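Local coordinates for protein 5'-nucleotidase SurE (Aquifex aeolicus, PDB 2WQK) that probably hydrolyses nucleoside 5'-monophosphates to nucleosides and phosphate, using one divalent metal cation per subunit, at residues Thr3-Asn8 and Val79-Lys84; Ser91-Gly96 and Glu136-Val141; Glu101-Ser106 and Gly215-Ala220. All coordinates share one frame; numbering follows the deposited sequence.

Interaction 1. Residues Thr3-Asn8 and Val79-Lys84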
loop_
_atom_site.group_PDB
_atom_site.type_symbol
_atom_site.label_atom_id
_atom_site.label_comp_id
_atom_site.label_asym_id
_atom_site.label_seq_id
_atom_site.Cartn_x
_atom_site.Cartn_y
_atom_site.Cartn_z
ATOM N N THR A 3 -1.591 31.312 -17.512
ATOM C CA THR A 3 -1.078 30.545 -16.397
ATOM C C THR A 3 -1.626 29.131 -16.517
ATOM O O THR A 3 -2.833 28.958 -16.830
ATOM C CB THR A 3 -1.480 31.179 -15.031
ATOM O OG1 THR A 3 -0.953 32.516 -14.941
ATOM C CG2 THR A 3 -1.029 30.337 -13.828
ATOM N N PHE A 4 -0.731 28.160 -16.307
ATOM C CA PHE A 4 -1.112 26.740 -16.364
ATOM C C PHE A 4 -0.846 26.099 -15.019
ATOM O O PHE A 4 0.202 26.298 -14.429
ATOM C CB PHE A 4 -0.296 26.001 -17.419
ATOM C CG PHE A 4 -0.132 26.783 -18.690
ATOM C CD1 PHE A 4 -1.224 27.112 -19.446
ATOM C CD2 PHE A 4 1.125 27.226 -19.110
ATOM C CE1 PHE A 4 -1.100 27.848 -20.600
ATOM C CE2 PHE A 4 1.232 27.957 -20.276
ATOM C CZ PHE A 4 0.132 28.265 -21.000
ATOM N N LEU A 5 -1.806 25.274 -14.557
ATOM C CA LEU A 5 -1.608 24.441 -13.379
ATOM C C LEU A 5 -1.283 23.042 -13.939
ATOM O O LEU A 5 -2.125 22.440 -14.605
ATOM C CB LEU A 5 -2.881 24.397 -12.529
ATOM C CG LEU A 5 -2.823 23.481 -11.298
ATOM C CD1 LEU A 5 -1.661 23.826 -10.433
ATOM C CD2 LEU A 5 -4.153 23.534 -10.509
ATOM N N LEU A 6 -0.069 22.576 -13.675
ATOM C CA LEU A 6 0.459 21.340 -14.236
ATOM C C LEU A 6 0.658 20.341 -13.121
ATOM O O LEU A 6 1.349 20.605 -12.121
ATOM C CB LEU A 6 1.809 21.632 -14.920
ATOM C CG LEU A 6 2.595 20.435 -15.469
ATOM C CD1 LEU A 6 1.774 19.603 -16.454
ATOM C CD2 LEU A 6 3.921 20.867 -16.104
ATOM N N VAL A 7 0.052 19.163 -13.301
ATOM C CA VAL A 7 0.112 18.083 -12.326
ATOM C C VAL A 7 0.532 16.820 -13.069
ATOM O O VAL A 7 0.595 16.788 -14.302
ATOM C CB VAL A 7 -1.262 17.867 -11.631
ATOM C CG1 VAL A 7 -1.759 19.198 -11.058
ATOM C CG2 VAL A 7 -2.290 17.237 -12.592
ATOM N N ASN A 8 0.805 15.763 -12.310
ATOM C CA ASN A 8 0.974 14.450 -12.919
ATOM C C ASN A 8 0.668 13.362 -11.881
ATOM O O ASN A 8 0.236 13.670 -10.760
ATOM C CB ASN A 8 2.342 14.248 -13.574
ATOM C CG ASN A 8 3.453 13.908 -12.568
ATOM O OD1 ASN A 8 3.298 14.106 -11.362
ATOM N ND2 ASN A 8 4.608 13.436 -13.079
ATOM N N VAL A 79 -5.292 26.757 -2.940
ATOM C CA VAL A 79 -4.217 27.291 -2.061
ATOM C C VAL A 79 -3.212 28.073 -2.904
ATOM O O VAL A 79 -3.034 29.293 -2.702
ATOM C CB VAL A 79 -3.508 26.189 -1.238
ATOM C CG1 VAL A 79 -2.434 26.794 -0.329
ATOM C CG2 VAL A 79 -4.540 25.324 -0.428
ATOM N N ILE A 80 -2.580 27.425 -3.877
ATOM C CA ILE A 80 -1.439 28.061 -4.556
ATOM C C ILE A 80 -1.929 29.235 -5.411
ATOM O O ILE A 80 -1.350 30.333 -5.359
ATOM C CB ILE A 80 -0.647 27.044 -5.388
ATOM C CG1 ILE A 80 -0.120 25.896 -4.488
ATOM C CG2 ILE A 80 0.499 27.738 -6.112
ATOM C CD1 ILE A 80 0.685 26.383 -3.305
ATOM N N LEU A 81 -2.982 29.008 -6.188
ATOM C CA LEU A 81 -3.563 30.045 -7.046
ATOM C C LEU A 81 -4.632 30.907 -6.391
ATOM O O LEU A 81 -5.239 31.758 -7.058
ATOM C CB LEU A 81 -4.087 29.408 -8.343
ATOM C CG LEU A 81 -3.055 28.661 -9.186
ATOM C CD1 LEU A 81 -3.750 27.997 -10.364
ATOM C CD2 LEU A 81 -1.897 29.608 -9.608
ATOM N N GLU A 82 -4.901 30.653 -5.112
ATOM C CA GLU A 82 -5.841 31.492 -4.361
ATOM C C GLU A 82 -7.206 31.613 -5.043
ATOM O O GLU A 82 -7.818 32.689 -5.081
ATOM C CB GLU A 82 -5.212 32.890 -4.122
ATOM C CG GLU A 82 -3.896 32.828 -3.374
ATOM C CD GLU A 82 -3.275 34.204 -3.082
ATOM O OE1 GLU A 82 -3.978 35.213 -3.178
ATOM O OE2 GLU A 82 -2.083 34.261 -2.741
ATOM N N GLU A 83 -7.687 30.499 -5.613
ATOM C CA GLU A 83 -9.010 30.428 -6.241
ATOM C C GLU A 83 -9.162 31.291 -7.504
ATOM O O GLU A 83 -10.277 31.567 -7.979
ATOM C CB GLU A 83 -10.119 30.718 -5.217
ATOM C CG GLU A 83 -10.377 29.586 -4.265
ATOM C CD GLU A 83 -11.552 29.901 -3.358
ATOM O OE1 GLU A 83 -11.330 30.366 -2.219
ATOM O OE2 GLU A 83 -12.687 29.736 -3.824
ATOM N N LYS A 84 -8.033 31.675 -8.090
ATOM C CA LYS A 84 -8.019 32.331 -9.378
ATOM C C LYS A 84 -7.789 31.238 -10.415
ATOM O O LYS A 84 -6.730 30.613 -10.433
ATOM C CB LYS A 84 -6.926 33.410 -9.447
ATOM C CG LYS A 84 -6.950 34.172 -10.791
ATOM C CD LYS A 84 -6.012 35.366 -10.783
ATOM C CE LYS A 84 -6.254 36.276 -11.972
ATOM N NZ LYS A 84 -5.869 35.604 -13.231
#
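L81 reaches across to the strand 3-7 with its two methyl groups parted, one for each of two strand residues that face the same way. CD1 comes down beside the root of L5, 4.3 Å from L5 CB, while CD2 stops 4.4 Å from T3 CG2. The fork of L81 is set obliquely to the strand, so each methyl reaches a different residue, T3 and L5, with F4 between them, whose side chain leaves on the other face of the sheet. The torsions explain the division: L81 CG sits anti to the carbonyl carbon (chi1 -59°), and CD1 then carries straight on from CA, which takes it to L5 and leaves CD2 to branch toward T3. L5 meets it alongside rather than end to end; its own fork runs on past the contact, with CD2 4.5 Å from L81 CD1. T3 offers its methyl group, and its OG1 is turned off on another branch. All of this is loose apolar packing, with no carbon pair closer than 4.3 Å.

L81 opens the chain reversal that follows helix 69-80. A type I' turn from L81 to K84 closes with K84 N bonded to L81 O at 3.0 Å, and E82, with positive phi, is the first residue to leave the helix. P86, in the loop leading to strand 88-94, is touched by both L5 and L81.

In the Rossmann-like sheet, strand 3-7 runs between strands 29-35 and 88-94 and is hydrogen-bonded to both. Helix 69-80 lies on the face that holds T3 and L5, where I80 also packs on V31, while helix 15-24 takes the opposite face through L6.

Interaction 2. Residues Ser91-Gly96 and Glu136-Val141. With NA (sodium ion), chain D; SO4 (sulfate ion), chain C.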
loop_
_atom_site.group_PDB
_atom_site.type_symbol
_atom_site.label_atom_id
_atom_site.label_comp_id
_atom_site.label_asym_id
_atom_site.label_seq_id
_atom_site.Cartn_x
_atom_site.Cartn_y
_atom_site.Cartn_z
ATOM N N SER A 91 -2.130 17.772 -17.291
ATOM C CA SER A 91 -1.697 16.629 -16.517
ATOM C C SER A 91 -0.845 15.717 -17.381
ATOM O O SER A 91 -1.278 15.297 -18.439
ATOM C CB SER A 91 -2.948 15.848 -16.053
ATOM O OG SER A 91 -2.588 14.792 -15.213
ATOM N N GLY A 92 0.369 15.462 -16.934
ATOM C CA GLY A 92 1.314 14.641 -17.692
ATOM C C GLY A 92 2.690 15.286 -17.721
ATOM O O GLY A 92 2.998 16.138 -16.881
ATOM N N ILE A 93 3.543 14.847 -18.658
ATOM C CA ILE A 93 3.338 13.765 -19.593
ATOM C C ILE A 93 3.523 12.451 -18.911
ATOM O O ILE A 93 4.558 12.182 -18.310
ATOM C CB ILE A 93 4.382 13.816 -20.741
ATOM C CG1 ILE A 93 4.310 15.155 -21.477
ATOM C CG2 ILE A 93 4.190 12.615 -21.704
ATOM C CD1 ILE A 93 5.646 15.582 -22.146
ATOM N N ASN A 94 2.486 11.607 -18.976
ATOM C CA ASN A 94 2.565 10.309 -18.342
ATOM C C ASN A 94 3.624 9.407 -18.940
ATOM O O ASN A 94 3.813 9.406 -20.130
ATOM C CB ASN A 94 1.216 9.557 -18.409
ATOM C CG ASN A 94 1.146 8.393 -17.401
ATOM O OD1 ASN A 94 1.419 8.578 -16.214
ATOM N ND2 ASN A 94 0.777 7.185 -17.894
ATOM N N GLU A 95 4.237 8.619 -18.067
ATOM C CA GLU A 95 5.177 7.598 -18.469
ATOM C C GLU A 95 4.348 6.363 -18.850
ATOM O O GLU A 95 4.160 5.425 -18.042
ATOM C CB GLU A 95 6.120 7.260 -17.317
ATOM C CG GLU A 95 6.932 8.394 -16.764
ATOM C CD GLU A 95 7.668 7.990 -15.485
ATOM O OE1 GLU A 95 7.267 6.976 -14.827
ATOM O OE2 GLU A 95 8.649 8.675 -15.148
ATOM N N GLY A 96 3.780 6.404 -20.029
ATOM C CA GLY A 96 3.058 5.301 -20.623
ATOM C C GLY A 96 1.714 5.800 -21.108
ATOM O O GLY A 96 1.277 6.903 -20.747
ATOM N N GLU A 136 11.296 15.037 -24.161
ATOM C CA GLU A 136 11.488 16.382 -24.701
ATOM C C GLU A 136 10.974 16.552 -26.113
ATOM O O GLU A 136 10.488 17.630 -26.445
ATOM C CB GLU A 136 12.952 16.817 -24.621
ATOM C CG GLU A 136 13.435 16.871 -23.214
ATOM C CD GLU A 136 14.838 17.439 -23.099
ATOM O OE1 GLU A 136 15.508 17.588 -24.132
ATOM O OE2 GLU A 136 15.245 17.724 -21.970
ATOM N N GLU A 137 11.067 15.504 -26.938
ATOM C CA GLU A 137 10.458 15.529 -28.247
ATOM C C GLU A 137 8.933 15.574 -28.127
ATOM O O GLU A 137 8.274 16.326 -28.814
ATOM C CB GLU A 137 10.852 14.306 -29.073
ATOM C CG GLU A 137 12.367 14.227 -29.395
ATOM C CD GLU A 137 12.813 15.329 -30.309
ATOM O OE1 GLU A 137 12.110 15.672 -31.260
ATOM O OE2 GLU A 137 13.917 15.865 -30.079
ATOM N N ILE A 138 8.391 14.749 -27.244
ATOM C CA ILE A 138 6.944 14.714 -27.039
ATOM C C ILE A 138 6.410 16.064 -26.565
ATOM O O ILE A 138 5.327 16.506 -26.996
ATOM C CB ILE A 138 6.555 13.571 -26.066
ATOM C CG1 ILE A 138 6.755 12.229 -26.774
ATOM C CG2 ILE A 138 5.097 13.705 -25.547
ATOM C CD1 ILE A 138 6.687 10.999 -25.864
ATOM N N ALA A 139 7.169 16.740 -25.703
ATOM C CA ALA A 139 6.709 18.029 -25.166
ATOM C C ALA A 139 6.499 19.052 -26.257
ATOM O O ALA A 139 5.659 19.933 -26.142
ATOM C CB ALA A 139 7.670 18.587 -24.082
ATOM N N LYS A 140 7.282 18.941 -27.341
ATOM C CA LYS A 140 7.126 19.893 -28.445
ATOM C C LYS A 140 5.716 19.841 -29.046
ATOM O O LYS A 140 5.121 20.886 -29.306
ATOM C CB LYS A 140 8.169 19.636 -29.547
ATOM C CG LYS A 140 9.595 19.830 -29.057
ATOM C CD LYS A 140 10.609 19.381 -30.106
ATOM C CE LYS A 140 12.017 19.565 -29.615
ATOM N NZ LYS A 140 12.981 18.968 -30.631
ATOM N N VAL A 141 5.166 18.631 -29.242
ATOM C CA VAL A 141 3.830 18.585 -29.801
ATOM C C VAL A 141 2.782 18.976 -28.721
ATOM O O VAL A 141 1.779 19.598 -29.049
ATOM C CB VAL A 141 3.543 17.306 -30.580
ATOM C CG1 VAL A 141 3.303 16.184 -29.666
ATOM C CG2 VAL A 141 2.387 17.555 -31.588
HETATM NA NA NA D . 1.631 7.011 -14.514
HETATM S S SO4 C . -1.460 6.784 -14.815
HETATM O O1 SO4 C . -0.591 5.845 -15.522
HETATM O O2 SO4 C . -0.588 7.585 -13.898
HETATM O O3 SO4 C . -2.061 7.701 -15.716
HETATM O O4 SO4 C . -2.505 6.080 -14.007
HETATM O O HOH W 1 2.633 5.148 -15.748
#
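I93 spans the gap between the strand 88-94 and the helix 135-152, and its side chain can be followed outward atom by atom. From CB, the CG2 branch stands anti to the backbone N and meets I138 CG2 at 4.1 Å, methyl against methyl. The other branch, CG1, lies beside the backbone N (chi1 -58°) and carries CD1 on to the helix surface. There CD1 settles between two residues: 3.9 Å from I138 CG2 and 4.0 Å from A139 CA, with A139 CB hardly farther. A139 lacks a longer side chain, so this methyl can come right up to the helix backbone. The two isoleucines cross obliquely, I138 presenting its CG2 branch to both ends of I93. F135, A127 and L20 close around I93 from the same helix, the next strand and helix 15-24.

The next residue works on the other side of the strand. N94 OD1 binds the sodium ion at 2.3 Å, joined there by D10, S40, two sulfate oxygens and a water. N94 ND2 donates to G96 O at 2.9 Å, from above the carbonyl plane, and weakly to sulfate O1, which is consistent with ND2 being turned from the metal and OD1 toward it. A cis peptide links G92 to I93, just before this change of character.

I93 packs into hydrocarbon while N94, next along, binds the ion, at a site probably taken by a divalent cation in the working enzyme; the packing of I93 is therefore likely to steady the strand end that carries this ligand.

Interaction 3. Residues Glu101-Ser106 and Gly215-Ala220; sequences EDITYS and GTDYWA. With SO4 (sulfate ion), chain C.
I103 pushes its CD1 methyl toward the carboxylate of D217, stopping 4.1 Å from D217 OD2; the two side chains approach from opposite directions. D217 CG lies between the backbone N and carbonyl carbon (chi1 51°), which folds OD1 back over its own helix start, where it accepts from Y218 N at 2.8 Å, above the carboxylate plane. OD1 also takes G181 N, and OD2 takes G100 N, so this buried carboxylate is fed by three backbone amides. With an alanine here, the N-H groups of G100 and G181 would probably lose their acceptor, and the loops they belong to would be less firmly tied to the helix.

Beside it, Y218 points its hydroxyl at the 3-10 segment without bonding to it directly: OH is 4.3 Å from D102 OD2 and bonds instead to K182 O. A water donates to D102 OD2, though its approach to Y218 OH is too short to trust. D102 OD1 has R183 as its salt-bridge partner. At the far end, S106 N-caps helix 107-117 and donates through OG to sulfate O3 at 2.8 Å.

The contact thus joins the 3-10 turn ahead of helix 107-117 to the first turn of helix 217-222, N-capped by T216. Strand 225-232 underlies both through L231, S227 and T229, while L235 and I117 of the second subunit pack on I103 and E101.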
loop_
_atom_site.group_PDB
_atom_site.type_symbol
_atom_site.label_atom_id
_atom_site.label_comp_id
_atom_site.label_asym_id
_atom_site.label_seq_id
_atom_site.Cartn_x
_atom_site.Cartn_y
_atom_site.Cartn_z
ATOM N N GLU A 101 -10.311 1.668 -23.038
ATOM C CA GLU A 101 -11.065 1.373 -21.821
ATOM C C GLU A 101 -10.322 1.712 -20.566
ATOM O O GLU A 101 -10.906 2.016 -19.489
ATOM C CB GLU A 101 -11.400 -0.132 -21.762
ATOM C CG GLU A 101 -12.343 -0.586 -22.836
ATOM C CD GLU A 101 -13.634 0.220 -22.873
ATOM O OE1 GLU A 101 -13.907 0.993 -21.925
ATOM O OE2 GLU A 101 -14.385 0.074 -23.860
ATOM N N ASP A 102 -8.999 1.662 -20.647
ATOM C CA ASP A 102 -8.150 1.906 -19.484
ATOM C C ASP A 102 -8.081 3.394 -18.978
ATOM O O ASP A 102 -7.548 3.705 -17.899
ATOM C CB ASP A 102 -6.829 1.208 -19.754
ATOM C CG ASP A 102 -7.021 -0.336 -19.879
ATOM O OD1 ASP A 102 -7.696 -0.934 -18.992
ATOM O OD2 ASP A 102 -6.544 -0.942 -20.859
ATOM N N ILE A 103 -8.693 4.290 -19.733
ATOM C CA ILE A 103 -8.776 5.710 -19.340
ATOM C C ILE A 103 -9.427 5.876 -17.947
ATOM O O ILE A 103 -9.021 6.711 -17.144
ATOM C CB ILE A 103 -9.527 6.482 -20.421
ATOM C CG1 ILE A 103 -8.679 6.583 -21.695
ATOM C CG2 ILE A 103 -9.978 7.865 -19.984
ATOM C CD1 ILE A 103 -9.521 7.034 -22.931
ATOM N N THR A 104 -10.438 5.058 -17.642
ATOM C CA THR A 104 -11.152 5.106 -16.363
ATOM C C THR A 104 -10.269 4.952 -15.139
ATOM O O THR A 104 -10.575 5.453 -14.074
ATOM C CB THR A 104 -12.194 3.971 -16.303
ATOM O OG1 THR A 104 -13.143 4.186 -17.354
ATOM C CG2 THR A 104 -12.874 3.960 -14.966
ATOM N N TYR A 105 -9.173 4.210 -15.290
ATOM C CA TYR A 105 -8.289 3.891 -14.195
ATOM C C TYR A 105 -7.062 4.815 -14.096
ATOM O O TYR A 105 -6.201 4.657 -13.221
ATOM C CB TYR A 105 -7.798 2.449 -14.354
ATOM C CG TYR A 105 -8.928 1.426 -14.361
ATOM C CD1 TYR A 105 -9.690 1.217 -13.246
ATOM C CD2 TYR A 105 -9.210 0.696 -15.492
ATOM C CE1 TYR A 105 -10.710 0.263 -13.248
ATOM C CE2 TYR A 105 -10.230 -0.264 -15.511
ATOM C CZ TYR A 105 -10.989 -0.456 -14.380
ATOM O OH TYR A 105 -11.999 -1.406 -14.375
ATOM N N SER A 106 -6.967 5.767 -15.015
ATOM C CA SER A 106 -5.745 6.586 -15.121
ATOM C C SER A 106 -5.737 7.794 -14.181
ATOM O O SER A 106 -6.667 8.638 -14.185
ATOM C CB SER A 106 -5.663 7.138 -16.536
ATOM O OG SER A 106 -4.658 8.152 -16.659
ATOM N N GLY A 215 -9.744 5.473 -36.732
ATOM C CA GLY A 215 -10.650 6.407 -36.039
ATOM C C GLY A 215 -10.462 6.360 -34.530
ATOM O O GLY A 215 -10.838 7.304 -33.843
ATOM N N THR A 216 -9.874 5.280 -34.021
ATOM C CA THR A 216 -9.627 5.142 -32.588
ATOM C C THR A 216 -8.294 5.759 -32.127
ATOM O O THR A 216 -7.344 5.941 -32.924
ATOM C CB THR A 216 -9.641 3.682 -32.132
ATOM O OG1 THR A 216 -8.530 2.961 -32.710
ATOM C CG2 THR A 216 -10.978 3.005 -32.439
ATOM N N ASP A 217 -8.210 6.023 -30.830
ATOM C CA ASP A 217 -6.967 6.463 -30.208
ATOM C C ASP A 217 -5.816 5.479 -30.454
ATOM O O ASP A 217 -4.707 5.873 -30.848
ATOM C CB ASP A 217 -7.180 6.784 -28.703
ATOM C CG ASP A 217 -7.881 5.669 -27.877
ATOM O OD1 ASP A 217 -8.196 4.573 -28.407
ATOM O OD2 ASP A 217 -8.039 5.958 -26.644
ATOM N N TYR A 218 -6.087 4.199 -30.264
ATOM C CA TYR A 218 -5.055 3.172 -30.475
ATOM C C TYR A 218 -4.530 3.225 -31.903
ATOM O O TYR A 218 -3.308 3.210 -32.136
ATOM C CB TYR A 218 -5.623 1.773 -30.265
ATOM C CG TYR A 218 -5.926 1.366 -28.869
ATOM C CD1 TYR A 218 -4.927 0.947 -28.021
ATOM C CD2 TYR A 218 -7.240 1.340 -28.418
ATOM C CE1 TYR A 218 -5.224 0.518 -26.711
ATOM C CE2 TYR A 218 -7.525 0.934 -27.159
ATOM C CZ TYR A 218 -6.521 0.497 -26.317
ATOM O OH TYR A 218 -6.887 0.121 -25.049
ATOM N N TRP A 219 -5.437 3.266 -32.875
ATOM C CA TRP A 219 -4.969 3.229 -34.292
ATOM C C TRP A 219 -4.070 4.414 -34.578
ATOM O O TRP A 219 -3.022 4.279 -35.230
ATOM C CB TRP A 219 -6.152 3.203 -35.272
ATOM C CG TRP A 219 -5.755 3.032 -36.713
ATOM C CD1 TRP A 219 -5.765 1.860 -37.425
ATOM C CD2 TRP A 219 -5.280 4.050 -37.611
ATOM N NE1 TRP A 219 -5.306 2.103 -38.699
ATOM C CE2 TRP A 219 -5.026 3.429 -38.849
ATOM C CE3 TRP A 219 -5.064 5.425 -37.498
ATOM C CZ2 TRP A 219 -4.517 4.124 -39.933
ATOM C CZ3 TRP A 219 -4.568 6.124 -38.604
ATOM C CH2 TRP A 219 -4.316 5.473 -39.798
ATOM N N ALA A 220 -4.440 5.597 -34.084
ATOM C CA ALA A 220 -3.679 6.817 -34.392
ATOM C C ALA A 220 -2.249 6.642 -33.904
ATOM O O ALA A 220 -1.292 6.832 -34.685
ATOM C CB ALA A 220 -4.354 8.050 -33.727
HETATM S S SO4 C . -1.460 6.784 -14.815
HETATM O O1 SO4 C . -0.591 5.845 -15.522
HETATM O O2 SO4 C . -0.588 7.585 -13.898
HETATM O O3 SO4 C . -2.061 7.701 -15.716
HETATM O O4 SO4 C . -2.505 6.080 -14.007
HETATM O O HOH W 2 -5.273 0.079 -23.248
#

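Overall arrangement
Interaction 1 lies toward the edge of the subunit and is only partly buried, whereas interactions 2 and 3 are buried. The first two share one sheet: strands 3-7 and 88-94 are neighbours, bonded through V7 O and G92 N at 3.0 Å; strand 3-7 meets the turn just after helix 69-80 and strand 88-94 meets helix 135-152, both by apolar contact. Interaction 3 belongs to the loops and short helix nearer the second subunit; there carboxylates and a tyrosine hydroxyl approach the other segment without bonding to it directly, their polar partners lying mainly in adjoining loops. It lies across the chain's centre from interaction 1, yet meets interaction 2 at the sulfate, to which S106 donates and N94 weakly.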